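Local coordinates for peptide-binding protein (Photobacterium damsela subsp. piscicida, PDB 6SQX) that is a secreted NlpC/P60 D,L-endopeptidase that cleaves bacterial peptidoglycan, probably by a cysteine-type mechanism, at residues 98-101 and 102-106; 106-109 and 110-114; 191-195 and 196-200. All blocks are in the same frame, centred on the assembly; numbering follows the deposited sequence.

In the fold
Following the chain from its N terminus, contact 1 comes at the end of helix 90-102, where the backbone leaves the last helical turn. The chain runs straight on into contact 2: the two share Gly-106, their centres lie about 13 Å apart, and contact 2 closes a tight hairpin-like loop before helix 118-126. Contact 3 follows much later and separately, closing the turn between strands 186-192 and 198-203. None of the three encloses or crosses another. Contacts 1 and 2 pack against the SH3 domain, and contact 3 is part of it: Tyr-101 packs on Phe-160, Tyr-107 bonds through its backbone to Tyr-161, and Leu-200 leans on Ile-90 of the helix that contact 1 ends.

Contact 1. Residues 98-101 and 102-106; sequences IRYY and KERSG. With EDO (1,2-ethanediol), chain H; EDO (1,2-ethanediol), chain U.
Tyr-100 has its CG anti to the backbone N (chi1 -175°), while Arg-104 starts the other way, CG anti to the carbonyl carbon (chi1 -81°), and runs extended to NE; together these torsions lay the guanidinium flat on the phenol ring at the C-terminal end of helix 90-102. The two planes are only 10° apart and Arg-104 CZ sits 3.5 Å from the centroid of the Tyr-100 ring, a cation-pi stack over the face. The same guanidinium turns back to the backbone, NH1 giving a hydrogen bond to Tyr-100 O at 2.9 Å, so one residue offers both a ring to lie on and a carbonyl to hold. A positive group here would probably also suit the partly negative end of the helix.

Behind it Lys-102 N makes a sound helical bond to Ile-98 O at 2.9 Å, whereas that from Glu-103 N to Arg-99 O is longer, 3.2 Å, and more bent. Arg-104 N then bonds to Tyr-101 O from above the carbonyl plane as the helix unwinds. Lys-102 runs alongside Ile-98, its CE 3.8 Å from Ile-98 CG2, before its amine bonds to Asn-120; Tyr-101 faces inward to meet Leu-154. At the outer end of the stack, Tyr-100 OH shares a 2.7 Å hydrogen bond with O1 of a bound ethanediol.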
ATOM      1  N   ILE A  98      19.463  11.262  -0.841  1.00 28.31           N
ATOM      2  CA  ILE A  98      19.976  12.619  -0.981  1.00 28.75           C
ATOM      3  C   ILE A  98      20.630  12.788  -2.346  1.00 29.86           C
ATOM      4  O   ILE A  98      20.356  13.752  -3.068  1.00 31.58           O
ATOM      5  CB  ILE A  98      20.974  12.938   0.150  1.00 29.76           C
ATOM      6  CG1 ILE A  98      20.259  13.047   1.489  1.00 29.96           C
ATOM      7  CG2 ILE A  98      21.677  14.261  -0.120  1.00 30.68           C
ATOM      8  CD1 ILE A  98      21.213  13.106   2.669  1.00 30.95           C
ATOM      9  N   ARG A  99      21.543  11.868  -2.694  1.00 30.65           N
ATOM     10  CA  ARG A  99      22.249  11.958  -3.969  1.00 33.37           C
ATOM     11  C   ARG A  99      21.283  11.958  -5.147  1.00 32.24           C
ATOM     12  O   ARG A  99      21.492  12.678  -6.140  1.00 33.12           O
ATOM     13  CB  ARG A  99      23.255  10.804  -4.079  1.00 35.89           C
ATOM     14  CG  ARG A  99      24.230  10.902  -5.243  1.00 39.07           C
ATOM     15  CD  ARG A  99      25.346   9.855  -5.139  1.00 43.66           C
ATOM     16  NE  ARG A  99      24.848   8.484  -5.212  1.00 47.71           N
ATOM     17  CZ  ARG A  99      24.734   7.664  -4.165  1.00 49.76           C
ATOM     18  NH1 ARG A  99      24.259   6.439  -4.344  1.00 50.70           N
ATOM     19  NH2 ARG A  99      25.107   8.053  -2.948  1.00 49.53           N
ATOM     20  N   TYR A 100      20.238  11.136  -5.068  1.00 29.60           N
ATOM     21  CA  TYR A 100      19.299  11.019  -6.176  1.00 29.14           C
ATOM     22  C   TYR A 100      18.649  12.362  -6.484  1.00 29.85           C
ATOM     23  O   TYR A 100      18.511  12.739  -7.655  1.00 30.84           O
ATOM     24  CB  TYR A 100      18.232   9.991  -5.826  1.00 28.00           C
ATOM     25  CG  TYR A 100      17.290   9.704  -6.954  1.00 27.89           C
ATOM     26  CD1 TYR A 100      17.551   8.697  -7.869  1.00 29.81           C
ATOM     27  CD2 TYR A 100      16.107  10.424  -7.088  1.00 27.11           C
ATOM     28  CE1 TYR A 100      16.657   8.425  -8.911  1.00 31.21           C
ATOM     29  CE2 TYR A 100      15.224  10.173  -8.121  1.00 29.39           C
ATOM     30  CZ  TYR A 100      15.489   9.172  -9.026  1.00 30.67           C
ATOM     31  OH  TYR A 100      14.590   8.943 -10.046  1.00 34.43           O
ATOM     32  N   TYR A 101      18.231  13.099  -5.446  1.00 29.31           N
ATOM     33  CA  TYR A 101      17.555  14.373  -5.678  1.00 28.49           C
ATOM     34  C   TYR A 101      18.507  15.546  -5.864  1.00 30.48           C
ATOM     35  O   TYR A 101      18.147  16.521  -6.540  1.00 30.88           O
ATOM     36  CB  TYR A 101      16.536  14.639  -4.571  1.00 27.17           C
ATOM     37  CG  TYR A 101      15.410  13.656  -4.708  1.00 26.28           C
ATOM     38  CD1 TYR A 101      14.513  13.769  -5.772  1.00 26.81           C
ATOM     39  CD2 TYR A 101      15.239  12.594  -3.802  1.00 26.77           C
ATOM     40  CE1 TYR A 101      13.481  12.862  -5.935  1.00 25.46           C
ATOM     41  CE2 TYR A 101      14.187  11.667  -3.956  1.00 25.80           C
ATOM     42  CZ  TYR A 101      13.319  11.807  -5.040  1.00 24.86           C
ATOM     43  OH  TYR A 101      12.304  10.900  -5.213  1.00 26.04           O
ATOM     44  N   LYS A 102      19.732  15.464  -5.326  1.00 32.16           N
ATOM     45  CA  LYS A 102      20.709  16.508  -5.606  1.00 35.33           C
ATOM     46  C   LYS A 102      21.014  16.576  -7.096  1.00 37.56           C
ATOM     47  O   LYS A 102      21.222  17.661  -7.636  1.00 41.68           O
ATOM     48  CB  LYS A 102      21.993  16.277  -4.815  1.00 37.77           C
ATOM     49  CG  LYS A 102      21.979  16.865  -3.410  1.00 43.64           C
ATOM     50  CD  LYS A 102      23.400  17.238  -2.971  1.00 47.85           C
ATOM     51  CE  LYS A 102      23.577  17.245  -1.446  1.00 50.55           C
ATOM     52  NZ  LYS A 102      22.714  18.222  -0.725  1.00 50.72           N
ATOM     53  N   GLU A 103      20.978  15.433  -7.773  1.00 38.73           N
ATOM     54  CA  GLU A 103      21.346  15.287  -9.174  1.00 41.53           C
ATOM     55  C   GLU A 103      20.215  15.611 -10.142  1.00 41.23           C
ATOM     56  O   GLU A 103      20.411  15.468 -11.355  1.00 41.85           O
ATOM     57  CB  GLU A 103      21.824  13.849  -9.430  1.00 46.10           C
ATOM     58  CG  GLU A 103      23.144  13.502  -8.738  1.00 50.78           C
ATOM     59  CD  GLU A 103      23.570  12.067  -8.964  1.00 54.94           C
ATOM     60  OE1 GLU A 103      22.786  11.286  -9.558  1.00 56.56           O
ATOM     61  OE2 GLU A 103      24.693  11.717  -8.532  1.00 56.76           O
ATOM     62  N   ARG A 104      19.039  16.023  -9.659  1.00 39.86           N
ATOM     63  CA  ARG A 104      17.886  16.180 -10.533  1.00 39.02           C
ATOM     64  C   ARG A 104      17.236  17.545 -10.389  1.00 38.30           C
ATOM     65  O   ARG A 104      17.375  18.230  -9.375  1.00 42.40           O
ATOM     66  CB  ARG A 104      16.831  15.109 -10.282  1.00 37.63           C
ATOM     67  CG  ARG A 104      17.156  13.817 -10.957  1.00 39.26           C
ATOM     68  CD  ARG A 104      16.297  12.681 -10.406  1.00 41.39           C
ATOM     69  NE  ARG A 104      16.571  11.450 -11.146  1.00 43.23           N
ATOM     70  CZ  ARG A 104      17.662  10.709 -10.971  1.00 45.04           C
ATOM     71  NH1 ARG A 104      18.577  11.084 -10.087  1.00 42.79           N
ATOM     72  NH2 ARG A 104      17.840   9.599 -11.684  1.00 48.06           N
ATOM     73  N   SER A 105      16.542  17.931 -11.459  0.54 34.38           N
ATOM     74  CA  SER A 105      15.669  19.087 -11.506  0.54 33.76           C
ATOM     75  C   SER A 105      14.231  18.597 -11.579  0.54 33.56           C
ATOM     76  O   SER A 105      13.935  17.554 -12.175  0.54 34.30           O
ATOM     77  CB  SER A 105      15.941  19.934 -12.748  0.54 32.72           C
ATOM     78  OG  SER A 105      17.307  20.272 -12.840  0.54 33.72           O
ATOM     79  N   GLY A 106      13.345  19.354 -10.965  1.00 31.04           N
ATOM     80  CA  GLY A 106      11.953  18.979 -10.956  1.00 29.21           C
ATOM     81  C   GLY A 106      11.148  20.142 -10.452  1.00 26.51           C
ATOM     82  O   GLY A 106      11.593  21.292 -10.502  1.00 27.22           O
TER
HETATM   83  C1  EDO H 506      11.715  10.844 -10.207  1.00 30.04           C
HETATM   84  O1  EDO H 506      13.045  11.065 -10.713  1.00 37.20           O
HETATM   85  C2  EDO H 506      11.054   9.707 -10.970  1.00 31.82           C
HETATM   86  O2  EDO H 506      11.013  10.060 -12.375  1.00 29.88           O
HETATM   87  C1  EDO U 519      10.712   6.977  -6.753  1.00 42.84           C
HETATM   88  O1  EDO U 519       9.844   6.018  -7.360  1.00 52.84           O
HETATM   89  C2  EDO U 519      11.738   7.472  -7.761  1.00 48.25           C
HETATM   90  O2  EDO U 519      12.841   8.026  -7.038  1.00 66.45           O

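Contact 2. Residues 106-109 and 110-114; sequences GYDK and NYLPH. With EDO (1,2-ethanediol), chain S.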
ATOM      1  N   GLY A 106      13.345  19.354 -10.965  1.00 31.04           N
ATOM      2  CA  GLY A 106      11.953  18.979 -10.956  1.00 29.21           C
ATOM      3  C   GLY A 106      11.148  20.142 -10.452  1.00 26.51           C
ATOM      4  O   GLY A 106      11.593  21.292 -10.502  1.00 27.22           O
ATOM      5  N   TYR A 107       9.956  19.826  -9.961  1.00 22.78           N
ATOM      6  CA  TYR A 107       8.969  20.841  -9.611  1.00 21.17           C
ATOM      7  C   TYR A 107       8.463  20.584  -8.210  1.00 21.83           C
ATOM      8  O   TYR A 107       8.392  19.434  -7.772  1.00 22.23           O
ATOM      9  CB  TYR A 107       7.784  20.802 -10.567  1.00 21.18           C
ATOM     10  CG  TYR A 107       8.260  21.136 -11.964  1.00 21.39           C
ATOM     11  CD1 TYR A 107       8.785  20.146 -12.773  1.00 22.40           C
ATOM     12  CD2 TYR A 107       8.260  22.449 -12.447  1.00 23.28           C
ATOM     13  CE1 TYR A 107       9.288  20.424 -14.018  1.00 23.80           C
ATOM     14  CE2 TYR A 107       8.765  22.744 -13.722  1.00 24.53           C
ATOM     15  CZ  TYR A 107       9.267  21.729 -14.513  1.00 24.95           C
ATOM     16  OH  TYR A 107       9.753  22.022 -15.773  1.00 30.25           O
ATOM     17  N   ASP A 108       8.085  21.671  -7.524  1.00 21.77           N
ATOM     18  CA  ASP A 108       7.702  21.594  -6.121  1.00 21.85           C
ATOM     19  C   ASP A 108       6.190  21.407  -5.946  1.00 21.01           C
ATOM     20  O   ASP A 108       5.450  21.144  -6.898  1.00 20.95           O
ATOM     21  CB  ASP A 108       8.249  22.794  -5.334  1.00 21.68           C
ATOM     22  CG  ASP A 108       7.555  24.114  -5.642  1.00 22.56           C
ATOM     23  OD1 ASP A 108       6.475  24.139  -6.297  1.00 23.10           O
ATOM     24  OD2 ASP A 108       8.078  25.145  -5.125  1.00 25.17           O
ATOM     25  N   LYS A 109       5.720  21.573  -4.702  1.00 21.40           N
ATOM     26  CA  LYS A 109       4.327  21.285  -4.354  1.00 22.06           C
ATOM     27  C   LYS A 109       3.352  22.257  -5.010  1.00 20.99           C
ATOM     28  O   LYS A 109       2.151  21.951  -5.118  1.00 23.02           O
ATOM     29  CB  LYS A 109       4.157  21.303  -2.832  1.00 25.34           C
ATOM     30  CG  LYS A 109       4.242  22.686  -2.227  1.00 27.25           C
ATOM     31  CD  LYS A 109       4.138  22.620  -0.677  1.00 34.52           C
ATOM     32  CE  LYS A 109       3.959  24.032  -0.097  1.00 40.59           C
ATOM     33  NZ  LYS A 109       3.908  24.029   1.409  1.00 43.67           N
ATOM     34  N   ASN A 110       3.844  23.404  -5.454  1.00 21.42           N
ATOM     35  CA  ASN A 110       3.043  24.401  -6.159  1.00 22.97           C
ATOM     36  C   ASN A 110       3.348  24.425  -7.646  1.00 21.77           C
ATOM     37  O   ASN A 110       2.972  25.377  -8.334  1.00 23.17           O
ATOM     38  CB  ASN A 110       3.255  25.788  -5.551  1.00 25.99           C
ATOM     39  CG  ASN A 110       2.713  25.885  -4.124  1.00 27.75           C
ATOM     40  OD1 ASN A 110       3.427  26.276  -3.186  1.00 31.82           O
ATOM     41  ND2 ASN A 110       1.451  25.533  -3.953  1.00 28.58           N
ATOM     42  N   TYR A 111       4.000  23.378  -8.160  1.00 19.89           N
ATOM     43  CA  TYR A 111       4.323  23.208  -9.577  1.00 19.09           C
ATOM     44  C   TYR A 111       5.371  24.206 -10.058  1.00 19.57           C
ATOM     45  O   TYR A 111       5.494  24.476 -11.270  1.00 21.71           O
ATOM     46  CB  TYR A 111       3.076  23.247 -10.473  1.00 19.74           C
ATOM     47  CG  TYR A 111       2.282  21.959 -10.532  1.00 18.13           C
ATOM     48  CD1 TYR A 111       2.670  20.816  -9.820  1.00 17.63           C
ATOM     49  CD2 TYR A 111       1.142  21.873 -11.340  1.00 18.01           C
ATOM     50  CE1 TYR A 111       1.939  19.593  -9.918  1.00 17.22           C
ATOM     51  CE2 TYR A 111       0.406  20.688 -11.449  1.00 17.50           C
ATOM     52  CZ  TYR A 111       0.790  19.532 -10.734  1.00 17.48           C
ATOM     53  OH  TYR A 111       0.057  18.360 -10.853  1.00 19.55           O
ATOM     54  N   LEU A 112       6.170  24.842  -9.071  1.00 21.31           N
ATOM     55  CA  LEU A 112       7.251  25.747  -9.453  1.00 23.47           C
ATOM     56  C   LEU A 112       8.561  24.975  -9.526  1.00 24.38           C
ATOM     57  O   LEU A 112       8.754  23.999  -8.794  1.00 24.70           O
ATOM     58  CB  LEU A 112       7.402  26.850  -8.409  1.00 24.65           C
ATOM     59  CG  LEU A 112       6.217  27.813  -8.321  1.00 29.10           C
ATOM     60  CD1 LEU A 112       6.389  28.704  -7.110  1.00 33.48           C
ATOM     61  CD2 LEU A 112       6.159  28.656  -9.585  1.00 28.98           C
ATOM     62  N   PRO A 113       9.440  25.355 -10.438  1.00 26.05           N
ATOM     63  CA  PRO A 113      10.740  24.681 -10.501  1.00 27.81           C
ATOM     64  C   PRO A 113      11.437  24.759  -9.153  1.00 27.99           C
ATOM     65  O   PRO A 113      11.417  25.792  -8.475  1.00 29.00           O
ATOM     66  CB  PRO A 113      11.510  25.482 -11.557  1.00 30.87           C
ATOM     67  CG  PRO A 113      10.496  26.274 -12.300  1.00 30.67           C
ATOM     68  CD  PRO A 113       9.311  26.462 -11.402  1.00 28.13           C
ATOM     69  N   HIS A 114      12.055  23.650  -8.765  1.00 27.66           N
ATOM     70  CA  HIS A 114      12.904  23.667  -7.584  1.00 29.95           C
ATOM     71  C   HIS A 114      14.129  24.546  -7.810  1.00 34.46           C
ATOM     72  O   HIS A 114      14.719  24.574  -8.895  1.00 34.67           O
ATOM     73  CB  HIS A 114      13.372  22.260  -7.243  1.00 27.81           C
ATOM     74  CG  HIS A 114      12.371  21.492  -6.439  1.00 28.08           C
ATOM     75  ND1 HIS A 114      11.977  21.893  -5.178  1.00 28.54           N
ATOM     76  CD2 HIS A 114      11.703  20.337  -6.690  1.00 27.13           C
ATOM     77  CE1 HIS A 114      11.096  21.036  -4.700  1.00 28.34           C
ATOM     78  NE2 HIS A 114      10.898  20.088  -5.601  1.00 27.54           N
TER
HETATM   79  C1  EDO S 517      -1.028  21.233  -1.082  1.00 48.01           C
HETATM   80  O1  EDO S 517      -1.235  22.384  -0.255  1.00 42.97           O
HETATM   81  C2  EDO S 517      -0.612  21.717  -2.462  1.00 43.66           C
HETATM   82  O2  EDO S 517       0.366  22.759  -2.305  1.00 55.32           O
HETATM   83  O   HOH W   1      10.532  26.207  -5.819  1.00 35.43           O
HETATM   84  O   HOH W   2       6.280  26.987  -3.955  1.00 37.36           O
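This is a local turn contact in the loop between helices 90-102 and 118-126: a hairpin-like reversal in which Asp-108 and Leu-112 meet round a type I beta turn from Asp-108 to Tyr-111. Tyr-111, the last turn residue, has a left-handed backbone and forms with Leu-112 a bulge opposite Asp-108, as in a G1 beta bulge. Two backbone bonds of Asp-108 mark it, its N to Leu-112 O at 2.7 Å and its O to Tyr-111 N at 2.9 Å. One step further out, His-114 N bonds nearly straight to Gly-106 O, N-H...O angle 172°, beside the single bridge of Tyr-107 with Pro-113.

The side chain of Asp-108 locks the inside of the turn. A chi1 of 72° folds its carboxylate in over its own backbone and swings OD1 back over the loop. There OD1 takes Asn-110 N, making an Asx turn, and Leu-112 N as well, each at 2.9 Å; the two donors arrive from opposite faces of the carboxylate, so its rotation is probably well fixed. His-114 lays one ring face over the CB of Asp-108, CE1 to CB 3.4 Å, while its NE2 bonds to Ala-159 and its ring stacks on Trp-118. Tyr-111 leaves the turn to stack on Phe-164. On the outer side a water bridges Asp-108 OD2, at 2.8 Å, and Asn-110 OD1.

Contact 3. Residues 191-195 and 196-200; sequences HMSTD and KKWTL
Lys-196 touches back on Met-192: its CA and CB lie against the thioether, CB 4.0 Å from Met-192 SD, with the two side chains crossing at a slant. Its N closes the type I turn on Ser-193 O at 3.0 Å, coming from above the carbonyl plane, and its own left-handed backbone bends the chain into the next strand. Lys-197 follows with its N bonded to Asp-195 OD1 at 3.0 Å, while its side chain crosses that of Asp-195 at about a right angle, CD lying near OD2.

Trp-198 joins the polar network of the loop. Its N bonds to Ser-193 OG at 3.1 Å, and its O receives Ser-193 N at 3.0 Å almost straight on. A chi1 of 62° turns that hydroxyl in toward the start of strand 198-203, and it donates onward to Asp-195 OD1 at 2.8 Å, so serine and aspartate hold the loop from within. A water donates to Asp-195 OD2 and weakly accepts from the indole NE1 of Trp-198, at the edge of the ring.

Thr-199 stands across from Met-192 in a non-hydrogen-bonded pair. Leu-200 then gives its N to His-191 O at 2.8 Å; these two put their side chains on the face that packs on Trp-209. The arrangement is an antiparallel beta hairpin, and strand order places its loop where the n-Src loop lies in SH3 folds.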
ATOM      1  N   HIS A 191      16.135   8.041  13.861  1.00 23.86           N
ATOM      2  CA  HIS A 191      16.977   9.226  13.771  1.00 24.63           C
ATOM      3  C   HIS A 191      16.066  10.438  13.701  1.00 24.66           C
ATOM      4  O   HIS A 191      14.997  10.373  13.093  1.00 24.13           O
ATOM      5  CB  HIS A 191      17.827   9.105  12.493  1.00 25.11           C
ATOM      6  CG  HIS A 191      18.909  10.135  12.367  1.00 26.01           C
ATOM      7  ND1 HIS A 191      20.090  10.061  13.071  1.00 27.22           N
ATOM      8  CD2 HIS A 191      18.995  11.254  11.602  1.00 28.94           C
ATOM      9  CE1 HIS A 191      20.849  11.094  12.763  1.00 29.77           C
ATOM     10  NE2 HIS A 191      20.219  11.829  11.864  1.00 29.15           N
ATOM     11  N   MET A 192      16.461  11.536  14.321  1.00 24.63           N
ATOM     12  CA  MET A 192      15.629  12.736  14.357  1.00 26.02           C
ATOM     13  C   MET A 192      16.340  13.879  13.637  1.00 26.04           C
ATOM     14  O   MET A 192      17.566  14.032  13.754  1.00 26.66           O
ATOM     15  CB  MET A 192      15.289  13.124  15.821  1.00 30.90           C
ATOM     16  CG  MET A 192      14.366  14.339  15.994  1.00 37.24           C
ATOM     17  SD  MET A 192      13.594  14.434  17.638  1.00 44.50           S
ATOM     18  CE  MET A 192      14.971  13.953  18.657  1.00 45.32           C
ATOM     19  N   SER A 193      15.576  14.686  12.898  1.00 25.43           N
ATOM     20  CA  SER A 193      16.122  15.842  12.202  1.00 26.18           C
ATOM     21  C   SER A 193      16.659  16.882  13.195  1.00 27.83           C
ATOM     22  O   SER A 193      16.307  16.895  14.380  1.00 28.69           O
ATOM     23  CB  SER A 193      15.058  16.456  11.292  1.00 26.25           C
ATOM     24  OG  SER A 193      13.965  16.914  12.074  1.00 27.18           O
ATOM     25  N   THR A 194      17.532  17.760  12.695  1.00 29.85           N
ATOM     26  CA  THR A 194      18.122  18.768  13.572  1.00 32.01           C
ATOM     27  C   THR A 194      17.057  19.678  14.173  1.00 32.30           C
ATOM     28  O   THR A 194      17.136  20.033  15.359  1.00 32.78           O
ATOM     29  CB  THR A 194      19.179  19.580  12.821  1.00 35.67           C
ATOM     30  OG1 THR A 194      20.184  18.690  12.310  1.00 38.32           O
ATOM     31  CG2 THR A 194      19.836  20.629  13.736  1.00 35.18           C
ATOM     32  N   ASP A 195      16.042  20.050  13.379  1.00 31.89           N
ATOM     33  CA  ASP A 195      14.975  20.901  13.894  1.00 30.76           C
ATOM     34  C   ASP A 195      13.949  20.137  14.715  1.00 30.25           C
ATOM     35  O   ASP A 195      12.987  20.744  15.201  1.00 31.32           O
ATOM     36  CB  ASP A 195      14.317  21.727  12.770  1.00 31.07           C
ATOM     37  CG  ASP A 195      13.554  20.874  11.754  1.00 32.68           C
ATOM     38  OD1 ASP A 195      13.416  19.644  11.937  1.00 31.68           O
ATOM     39  OD2 ASP A 195      13.101  21.455  10.744  1.00 35.40           O
ATOM     40  N   LYS A 196      14.125  18.823  14.867  1.00 30.19           N
ATOM     41  CA  LYS A 196      13.285  17.933  15.653  1.00 30.58           C
ATOM     42  C   LYS A 196      11.899  17.740  15.072  1.00 28.83           C
ATOM     43  O   LYS A 196      11.090  16.987  15.659  1.00 29.47           O
ATOM     44  CB  LYS A 196      13.184  18.331  17.135  1.00 33.75           C
ATOM     45  CG  LYS A 196      14.557  18.428  17.796  1.00 38.41           C
ATOM     46  CD  LYS A 196      14.466  18.634  19.311  1.00 43.68           C
ATOM     47  CE  LYS A 196      15.846  18.936  19.895  1.00 48.02           C
ATOM     48  NZ  LYS A 196      16.808  17.827  19.596  1.00 50.13           N
ATOM     49  N   LYS A 197      11.593  18.349  13.921  1.00 26.05           N
ATOM     50  CA  LYS A 197      10.236  18.250  13.399  1.00 25.06           C
ATOM     51  C   LYS A 197       9.953  16.935  12.691  1.00 24.91           C
ATOM     52  O   LYS A 197       8.782  16.627  12.466  1.00 25.39           O
ATOM     53  CB  LYS A 197       9.956  19.422  12.460  1.00 27.42           C
ATOM     54  CG  LYS A 197      10.007  20.785  13.148  1.00 32.11           C
ATOM     55  CD  LYS A 197       9.758  21.908  12.146  1.00 38.67           C
ATOM     56  CE  LYS A 197       9.620  23.269  12.816  1.00 43.11           C
ATOM     57  NZ  LYS A 197       9.213  24.308  11.820  1.00 45.35           N
ATOM     58  N   TRP A 198      10.984  16.188  12.294  1.00 23.07           N
ATOM     59  CA  TRP A 198      10.823  14.954  11.536  1.00 22.54           C
ATOM     60  C   TRP A 198      11.597  13.824  12.198  1.00 21.98           C
ATOM     61  O   TRP A 198      12.678  14.035  12.754  1.00 23.62           O
ATOM     62  CB  TRP A 198      11.368  15.124  10.121  1.00 22.65           C
ATOM     63  CG  TRP A 198      10.614  16.116   9.309  1.00 23.38           C
ATOM     64  CD1 TRP A 198      10.855  17.466   9.238  1.00 24.54           C
ATOM     65  CD2 TRP A 198       9.522  15.849   8.408  1.00 23.98           C
ATOM     66  NE1 TRP A 198       9.965  18.058   8.360  1.00 24.79           N
ATOM     67  CE2 TRP A 198       9.134  17.092   7.847  1.00 24.30           C
ATOM     68  CE3 TRP A 198       8.819  14.689   8.048  1.00 23.08           C
ATOM     69  CZ2 TRP A 198       8.094  17.198   6.925  1.00 25.06           C
ATOM     70  CZ3 TRP A 198       7.780  14.795   7.125  1.00 23.31           C
ATOM     71  CH2 TRP A 198       7.411  16.038   6.603  1.00 25.01           C
ATOM     72  N   THR A 199      11.058  12.604  12.101  1.00 20.94           N
ATOM     73  CA  THR A 199      11.715  11.413  12.621  1.00 21.11           C
ATOM     74  C   THR A 199      11.751  10.355  11.536  1.00 21.13           C
ATOM     75  O   THR A 199      10.748  10.129  10.857  1.00 20.63           O
ATOM     76  CB  THR A 199      11.000  10.900  13.883  1.00 22.51           C
ATOM     77  OG1 THR A 199      11.102  11.905  14.896  1.00 23.32           O
ATOM     78  CG2 THR A 199      11.671   9.629  14.416  1.00 21.78           C
ATOM     79  N   LEU A 200      12.920   9.736  11.347  1.00 20.84           N
ATOM     80  CA  LEU A 200      13.088   8.628  10.426  1.00 19.71           C
ATOM     81  C   LEU A 200      12.671   7.364  11.161  1.00 19.62           C
ATOM     82  O   LEU A 200      13.142   7.113  12.276  1.00 20.35           O
ATOM     83  CB  LEU A 200      14.575   8.520  10.060  1.00 20.09           C
ATOM     84  CG  LEU A 200      14.943   7.368   9.088  1.00 19.78           C
ATOM     85  CD1 LEU A 200      14.173   7.373   7.725  1.00 19.81           C
ATOM     86  CD2 LEU A 200      16.464   7.296   8.875  1.00 21.30           C
TER
HETATM   87  O   HOH W   3      11.215  20.898   8.876  1.00 35.27           O